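Local coordinates for uncharacterized protein (Staphylococcus aureus subsp. aureus, PDB 3H04) that is of unknown function but has the alpha/beta-hydrolase fold and is probably a serine hydrolase, perhaps an esterase, at residues Gly38-Gly43 against Arg68-Val73. Numbering follows the deposited sequence.
Sequences GGLMFG and RLLPEV
Leu70 N donates a hydrogen bond to Leu40 O at 2.9 Å, tying the loop after strand 30-35 to the loop after strand 60-65. A CA-H...O contact runs the other way, from Met41 CA to Leu70 O at 3.4 Å; the same oxygen takes a weak hydrogen bond from Arg172, whose NE also binds Met41 O.

Apolar contacts flank these polar ones. Leu40 and Leu70 lie side by side and point the same way, CB of Leu40 meeting CD1 of Leu70 at 3.6 Å, with Ile78 of helix 75-91 against both. Met41 slants across Leu70; its chain, extended beyond CG (chi2 -173°, chi3 161°), carries CE to 4.0 Å from Leu70 CD1. Leu69 instead packs a methyl on backbone, CD1 lying 3.8 Å from Met41 O and 4.1 Å from Phe42 CA.

Within 38-43, Gly38 O accepts from both Met41 N and Phe42 N, closing a tight turn in the HGGG region, which in related hydrolases contributes backbone N-H groups to the oxyanion hole. Leu40 N bonds Ser105 OG, within the putative nucleophile elbow. One backbone hydrogen bond and a CA-H...O contact, with Leu40, Met41, Leu69 and Leu70 packed around them, are consistent with a fixed position for this turn.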
ATOM      1  N   GLY A  38      -5.272  -0.196   4.115  1.00 18.63           N
ATOM      2  CA  GLY A  38      -6.712  -0.476   4.362  1.00 17.74           C
ATOM      3  C   GLY A  38      -7.239  -1.784   3.829  1.00 17.45           C
ATOM      4  O   GLY A  38      -8.467  -1.936   3.546  1.00 15.30           O
ATOM      5  N   GLY A  39      -6.342  -2.766   3.695  1.00 16.62           N
ATOM      6  CA  GLY A  39      -6.691  -4.133   3.271  1.00 16.24           C
ATOM      7  C   GLY A  39      -7.416  -4.227   1.930  1.00 17.49           C
ATOM      8  O   GLY A  39      -8.101  -5.216   1.673  1.00 16.69           O
ATOM      9  N   LEU A  40      -7.183  -3.231   1.080  1.00 17.39           N
ATOM     10  CA  LEU A  40      -7.834  -3.002  -0.209  1.00 18.20           C
ATOM     11  C   LEU A  40      -9.331  -2.665  -0.090  1.00 18.61           C
ATOM     12  O   LEU A  40     -10.012  -2.574  -1.123  1.00 18.87           O
ATOM     13  CB  LEU A  40      -7.640  -4.199  -1.183  1.00 18.91           C
ATOM     14  CG  LEU A  40      -6.205  -4.738  -1.373  1.00 19.46           C
ATOM     15  CD1 LEU A  40      -6.222  -6.140  -2.065  1.00 20.03           C
ATOM     16  CD2 LEU A  40      -5.329  -3.721  -2.120  1.00 22.30           C
ATOM     17  N   MET A  41      -9.838  -2.459   1.129  1.00 16.17           N
ATOM     18  CA  MET A  41     -11.296  -2.370   1.354  1.00 16.30           C
ATOM     19  C   MET A  41     -11.750  -1.071   2.000  1.00 15.07           C
ATOM     20  O   MET A  41     -12.936  -0.679   1.912  1.00 16.48           O
ATOM     21  CB  MET A  41     -11.767  -3.535   2.234  1.00 15.82           C
ATOM     22  CG  MET A  41     -11.506  -4.919   1.717  1.00 14.41           C
ATOM     23  SD  MET A  41     -12.259  -6.293   2.714  1.00 10.74           S
ATOM     24  CE  MET A  41     -12.154  -7.485   1.442  1.00 22.46           C
ATOM     25  N   PHE A  42     -10.849  -0.386   2.700  1.00 15.02           N
ATOM     26  CA  PHE A  42     -11.167   0.881   3.269  1.00 15.30           C
ATOM     27  C   PHE A  42      -9.945   1.825   3.193  1.00 16.65           C
ATOM     28  O   PHE A  42      -8.883   1.477   2.670  1.00 19.64           O
ATOM     29  CB  PHE A  42     -11.667   0.741   4.748  1.00 14.95           C
ATOM     30  CG  PHE A  42     -10.595   0.321   5.735  1.00 15.53           C
ATOM     31  CD1 PHE A  42      -9.915   1.258   6.483  1.00 15.76           C
ATOM     32  CD2 PHE A  42     -10.237  -1.052   5.871  1.00 17.83           C
ATOM     33  CE1 PHE A  42      -8.946   0.890   7.391  1.00 18.27           C
ATOM     34  CE2 PHE A  42      -9.244  -1.447   6.770  1.00 17.86           C
ATOM     35  CZ  PHE A  42      -8.583  -0.474   7.525  1.00 20.00           C
ATOM     36  N   GLY A  43     -10.118   3.034   3.694  1.00 16.18           N
ATOM     37  CA  GLY A  43      -9.005   3.973   3.797  1.00 17.36           C
ATOM     38  C   GLY A  43      -9.205   5.187   2.897  1.00 18.56           C
ATOM     39  O   GLY A  43     -10.336   5.462   2.371  1.00 18.53           O
ATOM     40  N   ARG A  68     -10.097   2.371  -6.786  1.00 16.92           N
ATOM     41  CA  ARG A  68     -11.409   1.891  -6.336  1.00 17.42           C
ATOM     42  C   ARG A  68     -11.238   0.718  -5.357  1.00 16.89           C
ATOM     43  O   ARG A  68     -10.360  -0.121  -5.484  1.00 18.73           O
ATOM     44  CB  ARG A  68     -12.296   1.582  -7.549  1.00 17.51           C
ATOM     45  CG  ARG A  68     -12.870   2.858  -8.195  1.00 17.24           C
ATOM     46  CD  ARG A  68     -13.582   2.568  -9.516  1.00 20.49           C
ATOM     47  NE  ARG A  68     -12.649   2.309 -10.606  1.00 18.73           N
ATOM     48  CZ  ARG A  68     -13.038   2.098 -11.859  1.00 19.07           C
ATOM     49  NH1 ARG A  68     -14.344   2.079 -12.167  1.00 15.35           N
ATOM     50  NH2 ARG A  68     -12.144   1.891 -12.797  1.00 17.62           N
ATOM     51  N   LEU A  69     -12.063   0.678  -4.332  1.00 17.38           N
ATOM     52  CA  LEU A  69     -11.921  -0.320  -3.306  1.00 17.56           C
ATOM     53  C   LEU A  69     -12.721  -1.588  -3.526  1.00 18.71           C
ATOM     54  O   LEU A  69     -13.801  -1.580  -4.172  1.00 19.94           O
ATOM     55  CB  LEU A  69     -12.331   0.308  -1.975  1.00 17.44           C
ATOM     56  CG  LEU A  69     -11.567   1.575  -1.571  1.00 18.31           C
ATOM     57  CD1 LEU A  69     -12.262   2.319  -0.382  1.00 20.07           C
ATOM     58  CD2 LEU A  69     -10.069   1.350  -1.310  1.00 20.61           C
ATOM     59  N   LEU A  70     -12.231  -2.679  -2.931  1.00 18.60           N
ATOM     60  CA  LEU A  70     -13.082  -3.864  -2.733  1.00 18.81           C
ATOM     61  C   LEU A  70     -14.154  -3.543  -1.688  1.00 18.36           C
ATOM     62  O   LEU A  70     -13.924  -2.737  -0.821  1.00 17.89           O
ATOM     63  CB  LEU A  70     -12.282  -5.069  -2.282  1.00 19.03           C
ATOM     64  CG  LEU A  70     -10.985  -5.476  -2.968  1.00 19.30           C
ATOM     65  CD1 LEU A  70     -10.353  -6.481  -2.012  1.00 19.62           C
ATOM     66  CD2 LEU A  70     -11.241  -6.061  -4.321  1.00 23.28           C
ATOM     67  N   PRO A  71     -15.329  -4.200  -1.750  1.00 19.29           N
ATOM     68  CA  PRO A  71     -15.689  -5.269  -2.675  1.00 20.13           C
ATOM     69  C   PRO A  71     -16.465  -4.809  -3.905  1.00 19.77           C
ATOM     70  O   PRO A  71     -16.921  -5.637  -4.675  1.00 19.73           O
ATOM     71  CB  PRO A  71     -16.582  -6.141  -1.797  1.00 21.31           C
ATOM     72  CG  PRO A  71     -17.366  -5.116  -1.003  1.00 19.74           C
ATOM     73  CD  PRO A  71     -16.303  -4.081  -0.649  1.00 20.39           C
ATOM     74  N   GLU A  72     -16.650  -3.514  -4.081  1.00 19.88           N
ATOM     75  CA  GLU A  72     -17.499  -3.032  -5.182  1.00 20.16           C
ATOM     76  C   GLU A  72     -16.792  -3.180  -6.528  1.00 19.95           C
ATOM     77  O   GLU A  72     -17.452  -3.236  -7.557  1.00 18.07           O
ATOM     78  CB  GLU A  72     -17.914  -1.577  -5.004  1.00 19.77           C
ATOM     79  CG  GLU A  72     -18.742  -1.327  -3.754  1.00 20.81           C
ATOM     80  CD  GLU A  72     -17.920  -0.962  -2.509  1.00 21.44           C
ATOM     81  OE1 GLU A  72     -16.670  -1.145  -2.484  1.00 19.85           O
ATOM     82  OE2 GLU A  72     -18.552  -0.485  -1.554  1.00 24.20           O
ATOM     83  N   VAL A  73     -15.458  -3.258  -6.510  1.00 19.36           N
ATOM     84  CA  VAL A  73     -14.696  -3.691  -7.698  1.00 18.09           C
ATOM     85  C   VAL A  73     -13.816  -4.852  -7.266  1.00 19.08           C
ATOM     86  O   VAL A  73     -13.724  -5.149  -6.061  1.00 19.63           O
ATOM     87  CB  VAL A  73     -13.824  -2.585  -8.271  1.00 18.02           C
ATOM     88  CG1 VAL A  73     -14.684  -1.313  -8.604  1.00 18.70           C
ATOM     89  CG2 VAL A  73     -12.588  -2.287  -7.319  1.00 15.85           C
TER